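Local coordinates for outer membrane protein (Tpn50) (Borrelia burgdorferi, PDB 3OON) that probably binds peptidoglycan through its OmpA-like C-terminal domain, the part present here, and so may tether the outer membrane to the cell wall, at residues A[4-9]-A[13-18]; A[19-24]-A[75-80]; A[49-54]-A[85-90]. One frame throughout, in Å; residues are numbered along the deposited sequence.

Contact 1. Residues A[4-9]-A[13-18]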
loop_
_atom_site.group_PDB
_atom_site.type_symbol
_atom_site.label_atom_id
_atom_site.label_comp_id
_atom_site.label_asym_id
_atom_site.label_seq_id
_atom_site.Cartn_x
_atom_site.Cartn_y
_atom_site.Cartn_z
ATOM N N ILE A 4 2.168 2.938 -3.926
ATOM C CA ILE A 4 2.893 1.800 -3.395
ATOM C C ILE A 4 1.909 0.643 -3.450
ATOM O O ILE A 4 0.718 0.828 -3.185
ATOM C CB ILE A 4 3.323 2.062 -1.946
ATOM C CG1 ILE A 4 4.172 3.329 -1.884
ATOM C CG2 ILE A 4 4.091 0.872 -1.368
ATOM C CD1 ILE A 4 4.174 3.979 -0.525
ATOM N N GLU A 5 2.397 -0.536 -3.821
ATOM C CA GLU A 5 1.592 -1.758 -3.780
ATOM C C GLU A 5 1.957 -2.529 -2.533
ATOM O O GLU A 5 3.122 -2.857 -2.330
ATOM C CB GLU A 5 1.853 -2.637 -5.000
ATOM C CG GLU A 5 1.429 -2.015 -6.308
ATOM C CD GLU A 5 1.484 -2.997 -7.455
ATOM O OE1 GLU A 5 0.400 -3.385 -7.942
ATOM O OE2 GLU A 5 2.600 -3.390 -7.857
ATOM N N VAL A 6 0.954 -2.813 -1.705
ATOM C CA VAL A 6 1.163 -3.459 -0.414
ATOM C C VAL A 6 0.535 -4.846 -0.404
ATOM O O VAL A 6 -0.657 -5.014 -0.711
ATOM C CB VAL A 6 0.598 -2.606 0.733
ATOM C CG1 VAL A 6 0.824 -3.275 2.084
ATOM C CG2 VAL A 6 1.249 -1.226 0.709
ATOM N N GLU A 7 1.351 -5.835 -0.050
ATOM C CA GLU A 7 0.895 -7.220 -0.011
ATOM C C GLU A 7 1.646 -7.964 1.084
ATOM O O GLU A 7 2.835 -7.722 1.310
ATOM C CB GLU A 7 1.066 -7.906 -1.378
ATOM C CG GLU A 7 0.525 -9.327 -1.402
ATOM C CD GLU A 7 0.558 -9.988 -2.770
ATOM O OE1 GLU A 7 0.958 -9.349 -3.768
ATOM O OE2 GLU A 7 0.182 -11.171 -2.831
ATOM N N LYS A 8 0.942 -8.844 1.781
ATOM C CA LYS A 8 1.562 -9.624 2.842
ATOM C C LYS A 8 2.223 -10.867 2.258
ATOM O O LYS A 8 1.747 -11.442 1.265
ATOM C CB LYS A 8 0.522 -9.998 3.899
ATOM C CG LYS A 8 1.093 -10.610 5.175
ATOM C CD LYS A 8 0.239 -10.239 6.377
ATOM C CE LYS A 8 0.513 -11.166 7.556
ATOM N NZ LYS A 8 -0.069 -10.632 8.810
ATOM N N ASN A 9 3.347 -11.251 2.846
ATOM C CA ASN A 9 3.931 -12.560 2.582
ATOM C C ASN A 9 4.415 -13.212 3.871
ATOM O O ASN A 9 4.162 -12.700 4.972
ATOM C CB ASN A 9 5.006 -12.507 1.473
ATOM C CG ASN A 9 6.196 -11.637 1.828
ATOM O OD1 ASN A 9 6.517 -11.435 2.996
ATOM N ND2 ASN A 9 6.877 -11.132 0.806
ATOM N N ILE A 13 5.263 -7.561 5.608
ATOM C CA ILE A 13 4.434 -6.757 4.725
ATOM C C ILE A 13 5.332 -6.198 3.626
ATOM O O ILE A 13 6.218 -5.387 3.894
ATOM C CB ILE A 13 3.733 -5.608 5.498
ATOM C CG1 ILE A 13 2.868 -6.162 6.638
ATOM C CG2 ILE A 13 2.901 -4.756 4.547
ATOM C CD1 ILE A 13 2.329 -5.092 7.590
ATOM N N ASN A 14 5.093 -6.632 2.388
ATOM C CA ASN A 14 5.874 -6.195 1.229
ATOM C C ASN A 14 5.337 -4.885 0.634
ATOM O O ASN A 14 4.138 -4.764 0.351
ATOM C CB ASN A 14 5.853 -7.293 0.155
ATOM C CG ASN A 14 6.833 -7.044 -0.969
ATOM O OD1 ASN A 14 8.018 -7.409 -0.886
ATOM N ND2 ASN A 14 6.349 -6.457 -2.039
ATOM N N LEU A 15 6.235 -3.921 0.453
ATOM C CA LEU A 15 5.936 -2.662 -0.214
ATOM C C LEU A 15 6.668 -2.675 -1.546
ATOM O O LEU A 15 7.901 -2.633 -1.589
ATOM C CB LEU A 15 6.390 -1.458 0.628
ATOM C CG LEU A 15 6.041 -1.407 2.123
ATOM C CD1 LEU A 15 6.523 -0.078 2.739
ATOM C CD2 LEU A 15 4.553 -1.584 2.325
ATOM N N SER A 16 5.925 -2.771 -2.638
ATOM C CA SER A 16 6.576 -2.761 -3.944
ATOM C C SER A 16 6.206 -1.492 -4.698
ATOM O O SER A 16 5.051 -1.052 -4.693
ATOM C CB SER A 16 6.268 -4.027 -4.748
ATOM O OG SER A 16 4.954 -4.025 -5.225
ATOM N N PHE A 17 7.202 -0.873 -5.309
ATOM C CA PHE A 17 7.013 0.407 -5.956
ATOM C C PHE A 17 8.122 0.602 -6.975
ATOM O O PHE A 17 9.017 -0.235 -7.095
ATOM C CB PHE A 17 7.011 1.542 -4.919
ATOM C CG PHE A 17 8.196 1.528 -4.004
ATOM C CD1 PHE A 17 9.304 2.310 -4.273
ATOM C CD2 PHE A 17 8.209 0.713 -2.871
ATOM C CE1 PHE A 17 10.427 2.281 -3.422
ATOM C CE2 PHE A 17 9.313 0.675 -2.023
ATOM C CZ PHE A 17 10.425 1.464 -2.299
ATOM N N ASP A 18 8.076 1.693 -7.723
ATOM C CA ASP A 18 9.159 1.965 -8.662
ATOM C C ASP A 18 9.663 3.395 -8.538
ATOM O O ASP A 18 8.883 4.353 -8.471
ATOM C CB ASP A 18 8.771 1.625 -10.102
ATOM C CG ASP A 18 7.706 2.539 -10.643
ATOM O OD1 ASP A 18 7.138 3.308 -9.849
ATOM O OD2 ASP A 18 7.436 2.496 -11.862
HETATM O O HOH W 1 3.763 -5.687 -2.745
#

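Contact 2. Residues A[19-24]-A[75-80]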
loop_
_atom_site.group_PDB
_atom_site.type_symbol
_atom_site.label_atom_id
_atom_site.label_comp_id
_atom_site.label_asym_id
_atom_site.label_seq_id
_atom_site.Cartn_x
_atom_site.Cartn_y
_atom_site.Cartn_z
ATOM N N ILE A 19 10.984 3.506 -8.509
ATOM C CA ILE A 19 11.683 4.757 -8.240
ATOM C C ILE A 19 12.486 5.055 -9.476
ATOM O O ILE A 19 13.220 4.188 -9.961
ATOM C CB ILE A 19 12.664 4.616 -7.040
ATOM C CG1 ILE A 19 11.911 4.387 -5.721
ATOM C CG2 ILE A 19 13.634 5.822 -6.955
ATOM C CD1 ILE A 19 11.134 5.602 -5.180
ATOM N N GLU A 20 12.349 6.274 -9.988
ATOM C CA GLU A 20 13.160 6.715 -11.107
ATOM C C GLU A 20 14.568 7.002 -10.623
ATOM O O GLU A 20 14.767 7.821 -9.717
ATOM C CB GLU A 20 12.558 7.960 -11.751
ATOM C CG GLU A 20 11.274 7.682 -12.500
ATOM C CD GLU A 20 10.879 8.794 -13.458
ATOM O OE1 GLU A 20 11.760 9.387 -14.116
ATOM O OE2 GLU A 20 9.667 9.062 -13.560
ATOM N N PHE A 21 15.528 6.285 -11.201
ATOM C CA PHE A 21 16.946 6.557 -11.024
ATOM C C PHE A 21 17.479 7.100 -12.337
ATOM O O PHE A 21 17.000 6.728 -13.407
ATOM C CB PHE A 21 17.710 5.271 -10.684
ATOM C CG PHE A 21 17.407 4.721 -9.323
ATOM C CD1 PHE A 21 18.078 5.197 -8.198
ATOM C CD2 PHE A 21 16.471 3.709 -9.166
ATOM C CE1 PHE A 21 17.802 4.672 -6.924
ATOM C CE2 PHE A 21 16.190 3.181 -7.904
ATOM C CZ PHE A 21 16.853 3.664 -6.785
ATOM N N TYR A 22 18.466 7.979 -12.267
ATOM C CA TYR A 22 19.135 8.411 -13.487
ATOM C C TYR A 22 19.821 7.209 -14.135
ATOM O O TYR A 22 20.235 6.289 -13.426
ATOM C CB TYR A 22 20.112 9.538 -13.184
ATOM C CG TYR A 22 19.417 10.855 -12.901
ATOM C CD1 TYR A 22 18.796 11.575 -13.931
ATOM C CD2 TYR A 22 19.377 11.380 -11.613
ATOM C CE1 TYR A 22 18.155 12.790 -13.677
ATOM C CE2 TYR A 22 18.740 12.594 -11.347
ATOM C CZ TYR A 22 18.134 13.294 -12.385
ATOM O OH TYR A 22 17.497 14.493 -12.134
ATOM N N PRO A 23 19.932 7.202 -15.482
ATOM C CA PRO A 23 20.396 6.012 -16.205
ATOM C C PRO A 23 21.693 5.459 -15.628
ATOM O O PRO A 23 22.630 6.226 -15.384
ATOM C CB PRO A 23 20.640 6.525 -17.631
ATOM C CG PRO A 23 19.795 7.744 -17.761
ATOM C CD PRO A 23 19.660 8.337 -16.385
ATOM N N ASN A 24 21.720 4.147 -15.388
ATOM C CA ASN A 24 22.901 3.422 -14.879
ATOM C C ASN A 24 23.504 3.969 -13.584
ATOM O O ASN A 24 24.697 3.792 -13.332
ATOM C CB ASN A 24 23.991 3.335 -15.964
ATOM C CG ASN A 24 23.427 3.018 -17.330
ATOM O OD1 ASN A 24 23.409 3.877 -18.219
ATOM N ND2 ASN A 24 22.947 1.791 -17.507
ATOM N N ARG A 75 20.555 0.970 -0.965
ATOM C CA ARG A 75 21.220 1.831 0.020
ATOM C C ARG A 75 20.849 3.311 -0.097
ATOM O O ARG A 75 20.700 3.989 0.924
ATOM C CB ARG A 75 22.736 1.626 -0.021
ATOM C CG ARG A 75 23.139 0.366 0.694
ATOM C CD ARG A 75 24.639 0.152 0.778
ATOM N NE ARG A 75 24.904 -1.132 1.423
ATOM C CZ ARG A 75 24.982 -1.320 2.738
ATOM N NH1 ARG A 75 24.838 -0.300 3.585
ATOM N NH2 ARG A 75 25.214 -2.536 3.209
ATOM N N ALA A 76 20.685 3.808 -1.322
ATOM C CA ALA A 76 20.232 5.187 -1.538
ATOM C C ALA A 76 18.866 5.430 -0.869
ATOM O O ALA A 76 18.661 6.464 -0.223
ATOM C CB ALA A 76 20.163 5.496 -3.030
ATOM N N ILE A 77 17.950 4.470 -1.018
ATOM C CA ILE A 77 16.622 4.536 -0.393
ATOM C C ILE A 77 16.737 4.471 1.129
ATOM O O ILE A 77 16.160 5.307 1.846
ATOM C CB ILE A 77 15.674 3.413 -0.909
ATOM C CG1 ILE A 77 15.536 3.465 -2.445
ATOM C CG2 ILE A 77 14.309 3.474 -0.202
ATOM C CD1 ILE A 77 14.827 4.664 -2.993
ATOM N N GLY A 78 17.497 3.490 1.609
ATOM C CA GLY A 78 17.729 3.304 3.045
ATOM C C GLY A 78 18.352 4.527 3.687
ATOM O O GLY A 78 17.923 4.955 4.769
ATOM N N ASN A 79 19.350 5.103 3.016
ATOM C CA ASN A 79 20.039 6.289 3.530
ATOM C C ASN A 79 19.097 7.465 3.758
ATOM O O ASN A 79 19.252 8.207 4.732
ATOM C CB ASN A 79 21.181 6.709 2.609
ATOM C CG ASN A 79 22.390 5.791 2.711
ATOM O OD1 ASN A 79 22.515 4.999 3.650
ATOM N ND2 ASN A 79 23.286 5.892 1.735
ATOM N N TYR A 80 18.124 7.627 2.865
ATOM C CA TYR A 80 17.140 8.690 2.995
ATOM C C TYR A 80 16.234 8.442 4.195
ATOM O O TYR A 80 15.960 9.363 4.970
ATOM C CB TYR A 80 16.322 8.850 1.707
ATOM C CG TYR A 80 15.318 9.982 1.777
ATOM C CD1 TYR A 80 15.734 11.314 1.743
ATOM C CD2 TYR A 80 13.961 9.722 1.901
ATOM C CE1 TYR A 80 14.816 12.351 1.819
ATOM C CE2 TYR A 80 13.034 10.748 1.967
ATOM C CZ TYR A 80 13.467 12.062 1.928
ATOM O OH TYR A 80 12.555 13.090 1.996
#

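Contact 3. Residues A[49-54]-A[85-90]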
loop_
_atom_site.group_PDB
_atom_site.type_symbol
_atom_site.label_atom_id
_atom_site.label_comp_id
_atom_site.label_asym_id
_atom_site.label_seq_id
_atom_site.Cartn_x
_atom_site.Cartn_y
_atom_site.Cartn_z
ATOM N N ASN A 49 9.733 -2.819 14.002
ATOM C CA ASN A 49 10.127 -3.716 12.912
ATOM C C ASN A 49 11.447 -3.378 12.230
ATOM O O ASN A 49 11.763 -2.209 11.998
ATOM C CB ASN A 49 9.029 -3.804 11.853
ATOM C CG ASN A 49 7.671 -4.102 12.449
ATOM O OD1 ASN A 49 7.109 -3.283 13.177
ATOM N ND2 ASN A 49 7.142 -5.280 12.157
ATOM N N ASN A 50 12.200 -4.426 11.898
ATOM C CA ASN A 50 13.331 -4.306 10.998
ATOM C C ASN A 50 12.793 -4.301 9.582
ATOM O O ASN A 50 11.671 -4.754 9.349
ATOM C CB ASN A 50 14.306 -5.463 11.217
ATOM C CG ASN A 50 14.859 -5.478 12.632
ATOM O OD1 ASN A 50 15.381 -4.469 13.103
ATOM N ND2 ASN A 50 14.727 -6.608 13.323
ATOM N N ILE A 51 13.571 -3.773 8.644
ATOM C CA ILE A 51 13.146 -3.772 7.239
ATOM C C ILE A 51 14.200 -4.369 6.310
ATOM O O ILE A 51 15.388 -4.363 6.613
ATOM C CB ILE A 51 12.728 -2.361 6.711
ATOM C CG1 ILE A 51 13.906 -1.383 6.695
ATOM C CG2 ILE A 51 11.536 -1.787 7.505
ATOM C CD1 ILE A 51 13.568 -0.067 5.963
ATOM N N LEU A 52 13.745 -4.880 5.177
ATOM C CA LEU A 52 14.636 -5.379 4.135
ATOM C C LEU A 52 14.380 -4.561 2.882
ATOM O O LEU A 52 13.222 -4.446 2.450
ATOM C CB LEU A 52 14.330 -6.858 3.865
ATOM C CG LEU A 52 14.846 -7.464 2.555
ATOM C CD1 LEU A 52 16.360 -7.569 2.582
ATOM C CD2 LEU A 52 14.238 -8.846 2.373
ATOM N N ILE A 53 15.440 -3.986 2.311
ATOM C CA ILE A 53 15.318 -3.175 1.108
ATOM C C ILE A 53 16.050 -3.887 -0.013
ATOM O O ILE A 53 17.252 -4.175 0.111
ATOM C CB ILE A 53 15.908 -1.760 1.266
ATOM C CG1 ILE A 53 15.369 -1.085 2.533
ATOM C CG2 ILE A 53 15.621 -0.928 -0.004
ATOM C CD1 ILE A 53 15.832 0.356 2.708
ATOM N N GLU A 54 15.331 -4.169 -1.097
ATOM C CA GLU A 54 15.863 -4.964 -2.205
ATOM C C GLU A 54 15.901 -4.150 -3.489
ATOM O O GLU A 54 14.880 -3.564 -3.892
ATOM C CB GLU A 54 15.017 -6.224 -2.408
ATOM C CG GLU A 54 14.977 -7.130 -1.183
ATOM C CD GLU A 54 14.112 -8.344 -1.387
ATOM O OE1 GLU A 54 12.901 -8.278 -1.074
ATOM O OE2 GLU A 54 14.642 -9.368 -1.865
ATOM N N LYS A 85 15.051 9.945 9.859
ATOM C CA LYS A 85 14.921 9.354 11.193
ATOM C C LYS A 85 13.726 8.401 11.378
ATOM O O LYS A 85 13.167 8.309 12.470
ATOM C CB LYS A 85 14.945 10.444 12.284
ATOM C CG LYS A 85 16.317 11.067 12.512
ATOM C CD LYS A 85 16.584 11.255 14.005
ATOM C CE LYS A 85 16.864 9.904 14.689
ATOM N NZ LYS A 85 16.491 9.890 16.133
ATOM N N VAL A 86 13.333 7.686 10.321
ATOM C CA VAL A 86 12.244 6.707 10.473
ATOM C C VAL A 86 12.756 5.294 10.808
ATOM O O VAL A 86 12.046 4.497 11.429
ATOM C CB VAL A 86 11.207 6.721 9.296
ATOM C CG1 VAL A 86 10.754 8.140 9.007
ATOM C CG2 VAL A 86 11.757 6.089 8.052
ATOM N N LYS A 87 13.996 5.007 10.419
ATOM C CA LYS A 87 14.681 3.779 10.817
ATOM C C LYS A 87 16.142 4.103 11.163
ATOM O O LYS A 87 16.710 5.073 10.652
ATOM C CB LYS A 87 14.608 2.714 9.701
ATOM C CG LYS A 87 13.224 2.093 9.476
ATOM C CD LYS A 87 12.809 1.161 10.611
ATOM C CE LYS A 87 11.299 1.107 10.774
ATOM N NZ LYS A 87 10.925 0.437 12.053
ATOM N N ASP A 88 16.732 3.304 12.051
ATOM C CA ASP A 88 18.170 3.372 12.312
ATOM C C ASP A 88 18.895 2.380 11.412
ATOM O O ASP A 88 18.289 1.418 10.927
ATOM C CB ASP A 88 18.470 3.057 13.781
ATOM C CG ASP A 88 17.950 4.125 14.741
ATOM O OD1 ASP A 88 17.920 5.329 14.385
ATOM O OD2 ASP A 88 17.583 3.755 15.875
ATOM N N LYS A 89 20.198 2.579 11.207
ATOM C CA LYS A 89 20.966 1.673 10.337
ATOM C C LYS A 89 20.944 0.227 10.856
ATOM O O LYS A 89 21.045 -0.726 10.075
ATOM C CB LYS A 89 22.400 2.188 10.092
ATOM C CG LYS A 89 23.418 1.764 11.134
ATOM C CD LYS A 89 24.869 1.890 10.659
ATOM C CE LYS A 89 25.790 1.167 11.636
ATOM N NZ LYS A 89 27.258 1.441 11.445
ATOM N N ASP A 90 20.788 0.101 12.175
ATOM C CA ASP A 90 20.632 -1.169 12.881
ATOM C C ASP A 90 19.478 -2.014 12.396
ATOM O O ASP A 90 19.485 -3.230 12.583
ATOM C CB ASP A 90 20.341 -0.906 14.353
ATOM C CG ASP A 90 21.536 -0.428 15.100
ATOM O OD1 ASP A 90 22.638 -0.400 14.511
ATOM O OD2 ASP A 90 21.369 -0.089 16.286
HETATM O O HOH W 2 17.512 -4.649 14.569
#

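Contact 1. Residues A[4-9]-A[13-18]
Strand 4-9 and segment 13-18 of strand 12-20 run antiparallel, Glu-5 facing Ser-16 and Glu-7 facing Asn-14 as hydrogen-bonded pairs, with an angle of 150° between the two strand directions. Ser-16 N donates to Glu-5 O at 2.8 Å and Glu-5 N returns the bond to Ser-16 O; at the next hydrogen-bonded pair, Asn-14 N reaches Glu-7 O at 2.7 Å, while Glu-7 N donates to Asn-14 O. Between these rungs the Val-6 CA approaches Asn-14 O to 3.3 Å, a CA-H...O contact.

The face carrying Val-6, Ile-13 and Leu-15 is apolar. The two methyls of Val-6 divide the work: CG1, anti to the backbone N (chi1 -180°), meets Ile-13 CG2 at 3.5 Å, whereas CG2 lies 3.7 Å from Leu-15 CD2, the valine and leucine side chains lying alongside each other and pointing the same way. Ile-4 crosses Leu-15 at a slant, its CG2 touching Leu-15 CB at 3.8 Å.

This is the N-terminal beta hairpin of the domain, and strand 4-9 is the outermost strand within the chain. Ile-4 and Val-6 continue the sheet as an antiparallel ladder with a strand of the second subunit, while helix 33-45 packs on Ile-4, Leu-15 and Phe-17.

Glu-5, Glu-7, Asn-14 and Ser-16 occupy the other, polar face. Here one water links both strands: it donates to Glu-5 O and accepts from Asn-14 ND2 at 2.8 Å, with Ser-16 OG a longer partner. Glu-5 O thus takes a water hydrogen as well as its backbone bond. The Ser-16 hydroxyl, which its chi1 of 73° places between the backbone N and the carbonyl carbon, also packs against Glu-5 CB at 3.4 Å.

Contact 2. Residues A[19-24]-A[75-80]
Ile-19 and Ile-77 meet tip to tip across the core, the end of strand 12-20 reaching toward helix 63-83. The contact is wholly apolar, with no hydrogen bond passing between 19-24 and 75-80. Its closest approach is 4.0 Å, between Ile-19 CG1 and Ile-77 CD1. Both isoleucines direct their CB toward the opposing segment, and the CG1 branch of Ile-77, set anti to the carbonyl carbon (chi1 -57°), carries its terminal methyl toward Ile-19. The backbones stay well apart: the CA atoms of Ile-19 and Ile-77 are 9.3 Å from each other, a separation bridged by side chains alone.

An aromatic ring supplies the second apolar contact. Phe-21 CZ comes within 4.4 Å of the same Ile-77 CD1, the methyl approaching the ring obliquely, so one methyl group touches a side chain from the strand end (Ile-19) and one from the loop just after it (Phe-21). Within segment 19-24, Ile-19 CG2 lies 3.8 Å above the plane of the Phe-21 ring, offset toward its rim. Ile-19 therefore divides its branches, offering CG1 to the helix and CG2 to the phenylalanine.

Polar bonds run within the helix and from each segment to its neighbours, not across the contact. In the helix, Asn-79 N donates to Arg-75 O at 2.7 Å, and Tyr-80 OH bonds to Asp-37 of helix 33-45. Backbone bonds join Ile-19 to Arg-115 of strand 114-122 and, just past the strand, Phe-21 to Lys-113.

In this alpha/beta OmpA-like domain the contact joins the sheet to one of the helices packed on it. Ile-36 of helix 33-45 touches both Ile-19 and Ile-77, while Val-117 and Ile-119 of strand 114-122 pack against Ile-19 and Ile-77, respectively.

Contact 3. Residues A[49-54]-A[85-90]
Lys-87 spans from the loop after helix 63-83 to the residues leading into strand 51-55, bonding to Asn-49 O and packing on Ile-51. The segments belong to the beta-alpha-beta crossover in which strand 51-55, helix 63-83 and strand 92-96 follow one another, the two strands parallel and adjacent in the sheet: 49-54 includes most of the first strand, and 85-90 connects the helix to the second. The helix closes with a Schellman motif, Lys-85 taking a positive phi of 58°.

From CA, the CB of Lys-87 points toward segment 49-54. CG follows, anti to the carbonyl carbon, and rests 4.1 Å from Ile-51 CD1, where the two side chains cross. A bend at chi2 (-71°) then turns the chain along Asn-49: CD lies 3.8 Å from Asn-49 O and CE 3.6 Å from the same oxygen. At the tip, NZ donates to Asn-49 O at 2.8 Å, the bond lying in the carbonyl plane. NZ has its strongest polar partner in Phe-46 O and a weak one in Lys-47 O, so main-chain carbonyls just ahead of the strand gather round it. The methylenes stay beside apolar and backbone atoms while the carbonyl dipoles probably offset the ammonium charge.

Nearer the surface, the segments are joined through solvent: a single water donates both to Asn-50 OD1 at 2.6 Å and to Asp-90 O at 3.1 Å.

All three contacts build on one mixed sheet, but at different depths. Contact 2 is fully buried and purely apolar, joining sheet to helix; contacts 1 and 3 are only partly buried and combine apolar packing with hydrogen bonds and a bridging water. In contact 1 the direct bonds are backbone rungs between neighbouring strands, whereas contact 3 relies on a lysine ammonium held by carbonyl oxygens. Contacts 1 and 2 share strand 12-20 yet lie on opposite sides of the chain's centre, about 17 Å apart between centres. Contacts 2 and 3 meet directly, Gly-78 CA packing 3.5 Å from Ile-53 CD1. Contact 1 alone adjoins the second subunit.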